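Local coordinates for hypothetical protein (Legionella pneumophila subsp. pneumophila, PDB 4JX2), which is of unknown function but is probably secreted, and combines helices and a mixed sheet in an unusual way, at residues K152-L163 and L175-D183. Numbering follows the deposited sequence.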
loop_
_atom_site.group_PDB
_atom_site.type_symbol
_atom_site.label_atom_id
_atom_site.label_comp_id
_atom_site.label_asym_id
_atom_site.label_seq_id
_atom_site.Cartn_x
_atom_site.Cartn_y
_atom_site.Cartn_z
ATOM N N LYS A 152 -3.498 -5.053 -38.863
ATOM C CA LYS A 152 -4.674 -5.519 -39.609
ATOM C C LYS A 152 -4.258 -6.566 -40.640
ATOM O O LYS A 152 -4.900 -7.616 -40.740
ATOM C CB LYS A 152 -5.414 -4.356 -40.306
ATOM C CG LYS A 152 -6.808 -4.752 -40.818
ATOM C CD LYS A 152 -7.517 -3.650 -41.601
ATOM C CE LYS A 152 -8.630 -4.165 -42.480
ATOM N NZ LYS A 152 -9.837 -4.490 -41.693
ATOM N N VAL A 153 -3.165 -6.295 -41.378
ATOM C CA VAL A 153 -2.677 -7.172 -42.428
ATOM C C VAL A 153 -2.189 -8.507 -41.818
ATOM O O VAL A 153 -2.634 -9.557 -42.282
ATOM C CB VAL A 153 -1.598 -6.459 -43.292
ATOM C CG1 VAL A 153 -0.968 -7.398 -44.312
ATOM C CG2 VAL A 153 -2.180 -5.235 -43.983
ATOM N N ILE A 154 -1.322 -8.469 -40.779
ATOM C CA ILE A 154 -0.766 -9.676 -40.160
ATOM C C ILE A 154 -1.895 -10.553 -39.527
ATOM O O ILE A 154 -1.832 -11.793 -39.618
ATOM C CB ILE A 154 0.381 -9.319 -39.160
ATOM C CG1 ILE A 154 1.451 -10.389 -39.127
ATOM C CG2 ILE A 154 -0.104 -9.023 -37.756
ATOM C CD1 ILE A 154 2.563 -10.187 -40.133
ATOM N N ASN A 155 -2.934 -9.897 -38.945
ATOM C CA ASN A 155 -4.108 -10.543 -38.346
ATOM C C ASN A 155 -4.945 -11.242 -39.425
ATOM O O ASN A 155 -5.620 -12.229 -39.129
ATOM C CB ASN A 155 -4.972 -9.530 -37.572
ATOM C CG ASN A 155 -6.124 -10.155 -36.802
ATOM O OD1 ASN A 155 -5.934 -10.730 -35.727
ATOM N ND2 ASN A 155 -7.348 -10.018 -37.302
ATOM N N ALA A 156 -4.880 -10.736 -40.682
ATOM C CA ALA A 156 -5.615 -11.313 -41.810
ATOM C C ALA A 156 -4.847 -12.459 -42.496
ATOM O O ALA A 156 -5.431 -13.141 -43.339
ATOM C CB ALA A 156 -5.957 -10.232 -42.818
ATOM N N GLN A 157 -3.588 -12.719 -42.096
ATOM C CA GLN A 157 -2.765 -13.757 -42.735
ATOM C C GLN A 157 -3.347 -15.152 -42.588
ATOM O O GLN A 157 -3.825 -15.552 -41.525
ATOM C CB GLN A 157 -1.301 -13.751 -42.263
ATOM C CG GLN A 157 -0.409 -12.848 -43.116
ATOM C CD GLN A 157 1.020 -12.704 -42.639
ATOM O OE1 GLN A 157 1.497 -13.416 -41.741
ATOM N NE2 GLN A 157 1.753 -11.784 -43.266
ATOM N N THR A 158 -3.332 -15.867 -43.701
ATOM C CA THR A 158 -3.802 -17.237 -43.806
ATOM C C THR A 158 -2.955 -17.931 -44.885
ATOM O O THR A 158 -2.690 -17.315 -45.927
ATOM C CB THR A 158 -5.322 -17.296 -44.025
ATOM O OG1 THR A 158 -5.752 -18.644 -43.889
ATOM C CG2 THR A 158 -5.781 -16.687 -45.351
ATOM N N PRO A 159 -2.459 -19.174 -44.639
ATOM C CA PRO A 159 -2.631 -19.988 -43.422
ATOM C C PRO A 159 -1.577 -19.599 -42.387
ATOM O O PRO A 159 -0.834 -18.635 -42.621
ATOM C CB PRO A 159 -2.472 -21.417 -43.954
ATOM C CG PRO A 159 -1.520 -21.295 -45.112
ATOM C CD PRO A 159 -1.613 -19.875 -45.632
ATOM N N ASN A 160 -1.505 -20.345 -41.261
ATOM C CA ASN A 160 -0.569 -20.107 -40.159
ATOM C C ASN A 160 -0.863 -18.745 -39.482
ATOM O O ASN A 160 0.065 -18.021 -39.110
ATOM C CB ASN A 160 0.922 -20.204 -40.614
ATOM C CG ASN A 160 1.372 -21.548 -41.154
ATOM O OD1 ASN A 160 0.584 -22.340 -41.690
ATOM N ND2 ASN A 160 2.675 -21.810 -41.069
ATOM N N ASN A 161 -2.157 -18.406 -39.297
ATOM C CA ASN A 161 -2.527 -17.180 -38.585
ATOM C C ASN A 161 -1.953 -17.232 -37.165
ATOM O O ASN A 161 -1.895 -18.316 -36.571
ATOM C CB ASN A 161 -4.036 -17.004 -38.540
ATOM C CG ASN A 161 -4.450 -15.642 -38.085
ATOM O OD1 ASN A 161 -4.784 -15.424 -36.923
ATOM N ND2 ASN A 161 -4.411 -14.686 -38.988
ATOM N N TRP A 162 -1.511 -16.087 -36.634
ATOM C CA TRP A 162 -0.902 -16.002 -35.310
ATOM C C TRP A 162 -1.814 -16.632 -34.220
ATOM O O TRP A 162 -1.312 -17.323 -33.327
ATOM C CB TRP A 162 -0.546 -14.535 -34.975
ATOM C CG TRP A 162 -1.737 -13.661 -34.696
ATOM C CD1 TRP A 162 -2.516 -13.020 -35.614
ATOM C CD2 TRP A 162 -2.335 -13.409 -33.414
ATOM N NE1 TRP A 162 -3.558 -12.378 -34.987
ATOM C CE2 TRP A 162 -3.481 -12.613 -33.637
ATOM C CE3 TRP A 162 -2.031 -13.806 -32.101
ATOM C CZ2 TRP A 162 -4.291 -12.153 -32.586
ATOM C CZ3 TRP A 162 -2.865 -13.394 -31.066
ATOM C CH2 TRP A 162 -3.957 -12.548 -31.308
ATOM N N LEU A 163 -3.143 -16.423 -34.339
ATOM C CA LEU A 163 -4.195 -16.908 -33.434
ATOM C C LEU A 163 -4.301 -18.451 -33.411
ATOM O O LEU A 163 -4.668 -19.027 -32.389
ATOM C CB LEU A 163 -5.520 -16.296 -33.895
ATOM C CG LEU A 163 -6.603 -16.041 -32.880
ATOM C CD1 LEU A 163 -6.092 -15.330 -31.667
ATOM C CD2 LEU A 163 -7.712 -15.246 -33.508
ATOM N N LEU A 175 -12.149 -18.370 -31.478
ATOM C CA LEU A 175 -11.108 -17.953 -32.425
ATOM C C LEU A 175 -11.614 -17.117 -33.607
ATOM O O LEU A 175 -10.983 -16.106 -33.916
ATOM C CB LEU A 175 -10.307 -19.154 -32.958
ATOM C CG LEU A 175 -9.316 -19.809 -31.965
ATOM C CD1 LEU A 175 -8.435 -20.811 -32.679
ATOM C CD2 LEU A 175 -8.431 -18.753 -31.209
ATOM N N THR A 176 -12.732 -17.510 -34.247
ATOM C CA THR A 176 -13.304 -16.796 -35.399
ATOM C C THR A 176 -13.717 -15.384 -34.969
ATOM O O THR A 176 -13.311 -14.420 -35.626
ATOM C CB THR A 176 -14.450 -17.625 -36.044
ATOM O OG1 THR A 176 -13.862 -18.660 -36.842
ATOM C CG2 THR A 176 -15.373 -16.786 -36.946
ATOM N N THR A 177 -14.480 -15.271 -33.854
ATOM C CA THR A 177 -14.947 -14.018 -33.253
ATOM C C THR A 177 -13.759 -13.110 -32.903
ATOM O O THR A 177 -13.797 -11.934 -33.264
ATOM C CB THR A 177 -15.779 -14.314 -32.004
ATOM O OG1 THR A 177 -16.730 -15.339 -32.299
ATOM C CG2 THR A 177 -16.463 -13.063 -31.434
ATOM N N ILE A 178 -12.702 -13.655 -32.227
ATOM C CA ILE A 178 -11.485 -12.919 -31.862
ATOM C C ILE A 178 -10.838 -12.315 -33.121
ATOM O O ILE A 178 -10.480 -11.125 -33.112
ATOM C CB ILE A 178 -10.482 -13.803 -31.068
ATOM C CG1 ILE A 178 -11.097 -14.237 -29.728
ATOM C CG2 ILE A 178 -9.135 -13.073 -30.844
ATOM C CD1 ILE A 178 -10.303 -15.224 -28.999
ATOM N N HIS A 179 -10.726 -13.119 -34.201
ATOM C CA HIS A 179 -10.151 -12.677 -35.462
ATOM C C HIS A 179 -10.913 -11.479 -36.044
ATOM O O HIS A 179 -10.291 -10.472 -36.404
ATOM C CB HIS A 179 -10.113 -13.817 -36.484
ATOM C CG HIS A 179 -9.723 -13.338 -37.846
ATOM N ND1 HIS A 179 -10.678 -13.028 -38.805
ATOM C CD2 HIS A 179 -8.501 -13.025 -38.329
ATOM C CE1 HIS A 179 -10.002 -12.574 -39.844
ATOM N NE2 HIS A 179 -8.688 -12.569 -39.610
ATOM N N ASN A 180 -12.252 -11.612 -36.162
ATOM C CA ASN A 180 -13.132 -10.581 -36.715
ATOM C C ASN A 180 -13.090 -9.304 -35.903
ATOM O O ASN A 180 -13.166 -8.205 -36.466
ATOM C CB ASN A 180 -14.560 -11.083 -36.784
ATOM C CG ASN A 180 -14.767 -12.181 -37.783
ATOM O OD1 ASN A 180 -14.004 -12.359 -38.741
ATOM N ND2 ASN A 180 -15.828 -12.923 -37.584
HETATM N N MSE A 181 -12.959 -9.459 -34.577
HETATM C CA MSE A 181 -12.901 -8.355 -33.653
HETATM C C MSE A 181 -11.612 -7.527 -33.848
HETATM O O MSE A 181 -11.704 -6.293 -33.875
HETATM C CB MSE A 181 -13.021 -8.851 -32.223
HETATM C CG MSE A 181 -13.100 -7.714 -31.254
HETATM SE SE MSE A 181 -12.135 -8.074 -29.672
HETATM C CE MSE A 181 -10.373 -7.886 -30.444
ATOM N N ILE A 182 -10.431 -8.187 -33.993
ATOM C CA ILE A 182 -9.173 -7.458 -34.193
ATOM C C ILE A 182 -9.229 -6.762 -35.571
ATOM O O ILE A 182 -8.813 -5.606 -35.698
ATOM C CB ILE A 182 -7.927 -8.363 -34.008
ATOM C CG1 ILE A 182 -7.791 -8.782 -32.536
ATOM C CG2 ILE A 182 -6.635 -7.658 -34.473
ATOM C CD1 ILE A 182 -7.252 -10.113 -32.321
ATOM N N ASP A 183 -9.811 -7.441 -36.575
ATOM C CA ASP A 183 -9.995 -6.874 -37.905
ATOM C C ASP A 183 -10.888 -5.608 -37.822
ATOM O O ASP A 183 -10.488 -4.542 -38.305
ATOM C CB ASP A 183 -10.581 -7.919 -38.849
ATOM C CG ASP A 183 -10.568 -7.469 -40.292
ATOM O OD1 ASP A 183 -9.461 -7.348 -40.871
ATOM O OD2 ASP A 183 -11.657 -7.189 -40.835
HETATM O O HOH W 1 -7.234 -8.207 -39.652
#
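Asn155 meets His179 and Ile182 at the middle of a mostly buried helix-to-helix contact, where the last turn of helix 136-155 and the loop leading into helix 162-165 pack on the first turns of helix 175-197. The Asn155 amide is held at both its nitrogen and its oxygen. Asn155 ND2 donates across the contact to His179 O at 3.1 Å, the acceptor lying close to the amide plane, although that carbonyl already takes the helical bond from Asp183 N. Asn155 OD1 receives Trp162 NE1 at 3.0 Å, the N-H...O angle being 160°, so the two bonds fix which way round the amide sits. With CG anti to the backbone N, the Asn155 side chain carries its amide over to His179, and chi2 near 78° turns it to within 9° of the ring plane, while the ring's edge faces Asn155 O. Beside it, Ile182 CD1 reaches the indole edge at Trp162 CZ2, 3.6 Å away. Asn161 ND2 donates to Asn155 O at 2.7 Å, from above the carbonyl plane, and to Gln157 O, tying the loop back to the helix end. Asn161 OD1 takes Leu163 N as the N-cap of the short helix that follows.

Apolar groups fill one end: Leu163 CD2 rests 3.7 Å from Ile178 CG2, and Leu163 CG the same distance from Leu175 CD2. At the other end Lys152 NZ forms a salt bridge with Asp183 OD1 at 3.0 Å, approaching from above the carboxylate plane. A water links this same oxygen to Lys152 O and Asn155 ND2, and Asn426 donates to Asp183 OD2.

Beyond the pair, helix 110-117 touches Trp162 and Ile182 through Met113, and Phe34 of the second subunit meets the indole edge-to-face; Leu233 of helix 223-247 packs on Ile178.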